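Local coordinates for protein putative ABC type-2 transporter (Thermotoga maritima MSB8, PDB 3CNI) that probably serves as part of an ABC-type membrane transporter, the structure being a calcium-binding domain cut from the longer integral membrane protein, at residues D36-G41 / E48-K53; S111-L114 / K118-Q121. One frame throughout, in Å; residues are numbered along the deposited sequence.

Contact 1 (D36-G41 / E48-K53); sequences DIVYAG and EEAVKK
Val38 and Ala50 mark the closest approach of the two backbones, with Val38 CA 6.2 Å from Ala50 CA. The helix carrying Ala50 is regular through 48-53, as the 3.1 Å bond from Lys52 N to Glu48 O attests. The strand, by contrast, turns a corner at Val38, where psi falls to -28° between two residues with extended backbones. That corner directs two consecutive side-chain stems, those of Val38 and Tyr39, at the helix, and both meet the methyl of Ala50. Val38 sends its CG1 branch, which lies 3.3 Å from Ala50 CB and 3.6 Å from Ala50 O. The methyl pair is tighter than ordinary van der Waals contact, and chi1 of Val38, at 146°, sits off a staggered value; at 2.3 Å resolution the exact closeness is doubtful, though the pairing is clear. From the backbone side, Val38 O comes within 3.7 Å of Ala50 CB. Tyr39 touches with its stem alone, CB lying 3.8 Å from Ala50 CB. Its CG stands anti to the backbone N (chi1 159°), a setting that carries the ring off toward the start of the helix, with one face under Gly41 N (3.7 Å above the ring plane, toward the rim). The hydroxyl bonds Asp43 N, just ahead of helix 44-54. Val51 meets the strand only through its backbone N, 4.3 Å from Val38 CG1; its side chain packs on Ala14 and Tyr83. No hydrogen bond crosses the interface; the strand bonds strand 12-17 through its backbone. An edge strand running into a helix whose apolar side rests on the sheet is the first half of a beta-alpha-beta crossover, here leading from strand 36-41 over strand 12-17 to the parallel strand 58-62.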
loop_
_atom_site.group_PDB
_atom_site.type_symbol
_atom_site.label_atom_id
_atom_site.label_comp_id
_atom_site.label_asym_id
_atom_site.label_seq_id
_atom_site.Cartn_x
_atom_site.Cartn_y
_atom_site.Cartn_z
ATOM N N ASP A 36 -9.726 9.283 11.852
ATOM C CA ASP A 36 -10.405 9.874 13.000
ATOM C C ASP A 36 -9.454 10.027 14.183
ATOM O O ASP A 36 -9.305 9.112 14.993
ATOM C CB ASP A 36 -11.614 9.027 13.402
ATOM C CG ASP A 36 -12.356 9.601 14.593
ATOM O OD1 ASP A 36 -11.943 10.667 15.096
ATOM O OD2 ASP A 36 -13.355 8.987 15.024
ATOM N N ILE A 37 -8.814 11.187 14.276
ATOM C CA ILE A 37 -7.786 11.417 15.284
ATOM C C ILE A 37 -8.296 11.070 16.679
ATOM O O ILE A 37 -9.260 11.662 17.163
ATOM C CB ILE A 37 -7.301 12.879 15.274
ATOM C CG1 ILE A 37 -6.777 13.256 13.887
ATOM C CG2 ILE A 37 -6.229 13.092 16.331
ATOM C CD1 ILE A 37 -6.280 14.683 13.790
ATOM N N VAL A 38 -7.554 10.237 17.364
ATOM C CA VAL A 38 -7.891 9.839 18.689
ATOM C C VAL A 38 -6.915 10.419 19.697
ATOM O O VAL A 38 -7.279 10.729 20.799
ATOM C CB VAL A 38 -7.901 8.319 18.759
ATOM C CG1 VAL A 38 -7.459 7.839 20.061
ATOM C CG2 VAL A 38 -9.230 7.787 18.427
ATOM N N TYR A 39 -5.716 10.653 19.231
ATOM C CA TYR A 39 -4.791 11.469 19.927
ATOM C C TYR A 39 -3.778 11.967 18.963
ATOM O O TYR A 39 -3.371 11.279 18.071
ATOM C CB TYR A 39 -4.108 10.650 20.959
ATOM C CG TYR A 39 -2.815 11.189 21.433
ATOM C CD1 TYR A 39 -2.766 12.088 22.452
ATOM C CD2 TYR A 39 -1.639 10.754 20.904
ATOM C CE1 TYR A 39 -1.596 12.554 22.909
ATOM C CE2 TYR A 39 -0.460 11.212 21.363
ATOM C CZ TYR A 39 -0.442 12.115 22.367
ATOM O OH TYR A 39 0.744 12.578 22.853
ATOM N N ALA A 40 -3.375 13.197 19.156
ATOM C CA ALA A 40 -2.466 13.845 18.263
ATOM C C ALA A 40 -1.507 14.581 19.133
ATOM O O ALA A 40 -1.893 15.486 19.807
ATOM C CB ALA A 40 -3.206 14.788 17.428
ATOM N N GLY A 41 -0.252 14.196 19.123
ATOM C CA GLY A 41 0.726 14.861 19.963
ATOM C C GLY A 41 2.054 14.129 20.001
ATOM O O GLY A 41 2.371 13.355 19.098
ATOM N N GLU A 48 -0.919 5.544 23.347
ATOM C CA GLU A 48 -1.210 4.182 23.716
ATOM C C GLU A 48 -2.456 4.089 24.579
ATOM O O GLU A 48 -3.189 3.110 24.544
ATOM C CB GLU A 48 -0.043 3.542 24.461
ATOM C CG GLU A 48 -0.476 2.207 25.040
ATOM C CD GLU A 48 0.649 1.249 25.328
ATOM O OE1 GLU A 48 1.076 1.178 26.499
ATOM O OE2 GLU A 48 1.073 0.528 24.394
ATOM N N GLU A 49 -2.698 5.130 25.360
ATOM C CA GLU A 49 -3.803 5.124 26.283
ATOM C C GLU A 49 -5.106 5.493 25.602
ATOM O O GLU A 49 -6.133 4.871 25.838
ATOM C CB GLU A 49 -3.498 5.994 27.487
ATOM C CG GLU A 49 -2.417 5.340 28.397
ATOM N N ALA A 50 -5.043 6.450 24.693
ATOM C CA ALA A 50 -6.201 6.779 23.860
ATOM C C ALA A 50 -6.582 5.595 22.956
ATOM O O ALA A 50 -7.755 5.386 22.683
ATOM C CB ALA A 50 -5.971 8.054 23.036
ATOM N N VAL A 51 -5.596 4.803 22.551
ATOM C CA VAL A 51 -5.820 3.690 21.634
ATOM C C VAL A 51 -6.490 2.498 22.345
ATOM O O VAL A 51 -7.415 1.902 21.840
ATOM C CB VAL A 51 -4.513 3.250 20.924
ATOM C CG1 VAL A 51 -4.565 1.837 20.649
ATOM C CG2 VAL A 51 -4.296 4.080 19.624
ATOM N N LYS A 52 -6.012 2.181 23.536
ATOM C CA LYS A 52 -6.531 1.086 24.330
ATOM C C LYS A 52 -7.937 1.443 24.835
ATOM O O LYS A 52 -8.810 0.598 24.977
ATOM C CB LYS A 52 -5.540 0.729 25.477
ATOM C CG LYS A 52 -4.155 0.153 24.984
ATOM C CD LYS A 52 -3.399 -0.799 26.008
ATOM C CE LYS A 52 -2.340 -1.690 25.196
ATOM N NZ LYS A 52 -1.330 -2.688 25.843
ATOM N N LYS A 53 -8.157 2.714 25.077
ATOM C CA LYS A 53 -9.440 3.205 25.578
ATOM C C LYS A 53 -10.479 3.118 24.490
ATOM O O LYS A 53 -11.616 2.765 24.685
ATOM C CB LYS A 53 -9.294 4.677 25.972
ATOM C CG LYS A 53 -10.545 5.352 26.471
ATOM C CD LYS A 53 -10.442 5.675 27.971
#

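Contact 2 (S111-L114 / K118-Q121); sequences SFLL and KKAQ
Lys119 lays its aliphatic chain across the backbone of Phe112 and Leu113 and finishes at a carbonyl. The overlap can be followed atom by atom. At the root, Lys119 CB rests 3.4 Å from Leu113 O; halfway along, Lys119 CD passes 4.0 Å from Leu113 CA; at the end, Lys119 NZ reaches Phe112 O at 3.3 Å, a weak hydrogen bond. The bond is long rather than badly aimed: the angle at Phe112 O, from its C to Lys119 NZ, is about 169°, an almost head-on approach to the carbonyl, and the CE-NZ-O angle of about 120° suits an ammonium donor. What brings NZ this far is a chain extended at every bond beyond CG, launched with CG anti to its own carbonyl carbon (chi1 -59°). Leu113 contributes mainly its backbone and stem, with CB 4.3 Å from Lys119 CB and 4.0 Å from Lys119 O. Its isobutyl end packs on Leu122, Leu123 and Pro126, later in the same loop. Phe112 likewise offers this contact its carbonyl, while, in the conformer modelled here, its side chain packs against Ile23 and Leu26 of helix 22-32. In the second subunit, Leu89 packs on Ser111 and Leu114, and Tyr153 on Ala120 and Gln121, placing the turn at the dimer interface. Methylenes flattened against the backbone, beside a single long bond, imply that contact of the lysine chain with the main chain does most of the work, and that the weak bond gives the ammonium group of the buried Lys119 a main-chain acceptor in Phe112 O.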
loop_
_atom_site.group_PDB
_atom_site.type_symbol
_atom_site.label_atom_id
_atom_site.label_comp_id
_atom_site.label_asym_id
_atom_site.label_seq_id
_atom_site.Cartn_x
_atom_site.Cartn_y
_atom_site.Cartn_z
ATOM N N SER A 111 5.347 17.032 -3.683
ATOM C CA SER A 111 5.693 18.388 -4.137
ATOM C C SER A 111 6.863 18.930 -3.354
ATOM O O SER A 111 7.601 19.882 -3.810
ATOM C CB SER A 111 4.547 19.379 -3.890
ATOM O OG SER A 111 3.591 19.372 -4.913
ATOM N N PHE A 112 7.035 18.375 -2.152
ATOM C CA PHE A 112 8.032 18.885 -1.248
ATOM C C PHE A 112 9.385 18.223 -1.567
ATOM O O PHE A 112 10.432 18.632 -1.098
ATOM C CB PHE A 112 7.560 18.697 0.206
ATOM C CG PHE A 112 6.023 18.890 0.418
ATOM C CD1 PHE A 112 5.304 18.046 1.248
ATOM C CD2 PHE A 112 5.335 19.907 -0.198
ATOM C CE1 PHE A 112 3.942 18.208 1.442
ATOM C CE2 PHE A 112 3.977 20.084 0.014
ATOM C CZ PHE A 112 3.296 19.235 0.825
ATOM N N LEU A 113 9.326 17.254 -2.433
ATOM C CA LEU A 113 10.522 16.530 -2.795
ATOM C C LEU A 113 11.008 16.957 -4.140
ATOM O O LEU A 113 11.960 16.387 -4.671
ATOM C CB LEU A 113 10.251 15.037 -2.778
ATOM C CG LEU A 113 9.698 14.475 -1.468
ATOM C CD1 LEU A 113 9.378 12.989 -1.640
ATOM C CD2 LEU A 113 10.677 14.752 -0.317
ATOM N N LEU A 114 10.367 17.970 -4.704
ATOM C CA LEU A 114 10.725 18.427 -6.064
ATOM C C LEU A 114 11.921 19.361 -6.034
ATOM O O LEU A 114 12.491 19.670 -7.069
ATOM C CB LEU A 114 9.539 19.101 -6.777
ATOM C CG LEU A 114 8.390 18.171 -7.161
ATOM C CD1 LEU A 114 7.202 19.026 -7.685
ATOM C CD2 LEU A 114 8.842 17.067 -8.164
ATOM N N LYS A 118 18.947 15.586 -4.801
ATOM C CA LYS A 118 19.089 14.684 -3.652
ATOM C C LYS A 118 17.804 13.887 -3.424
ATOM O O LYS A 118 17.852 12.706 -3.064
ATOM C CB LYS A 118 19.458 15.448 -2.358
ATOM C CG LYS A 118 20.870 15.944 -2.317
ATOM N N LYS A 119 16.678 14.552 -3.674
ATOM C CA LYS A 119 15.369 14.118 -3.178
ATOM C C LYS A 119 14.567 13.307 -4.172
ATOM O O LYS A 119 13.461 12.906 -3.845
ATOM C CB LYS A 119 14.526 15.324 -2.740
ATOM C CG LYS A 119 15.130 16.169 -1.646
ATOM C CD LYS A 119 14.158 17.288 -1.311
ATOM C CE LYS A 119 14.661 18.348 -0.363
ATOM N NZ LYS A 119 13.564 19.403 -0.256
ATOM N N ALA A 120 15.150 13.007 -5.322
ATOM C CA ALA A 120 14.371 12.621 -6.500
ATOM C C ALA A 120 13.932 11.186 -6.478
ATOM O O ALA A 120 12.873 10.827 -7.025
ATOM C CB ALA A 120 15.156 12.904 -7.759
ATOM N N GLN A 121 14.750 10.352 -5.826
ATOM C CA GLN A 121 14.423 8.911 -5.530
ATOM C C GLN A 121 13.192 8.840 -4.658
ATOM O O GLN A 121 12.254 7.984 -4.817
ATOM C CB GLN A 121 15.577 8.254 -4.729
ATOM C CG GLN A 121 16.887 9.120 -4.652
#

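How the contacts relate
From the N terminus the chain reaches contact 1 first: strand 36-41, at one edge of the sheet, is met by helix 44-54 immediately after it, closing a short strand-to-helix connection. The path then runs through strand 58-62, helix 66-72, strand 76-84 and helix 89-107 before contact 2 closes a tighter turn within the loop leading to strand 127-135. The two are in series, neither nested nor crossed. The centres of contact 1 and contact 2 lie about 32 Å apart, on opposite sides of the chain's centre. The nearest atoms of contact 1 and contact 2 are about 16 Å apart. Contact 1 ties helix to sheet edge, whereas contact 2 shapes a loop facing the second subunit.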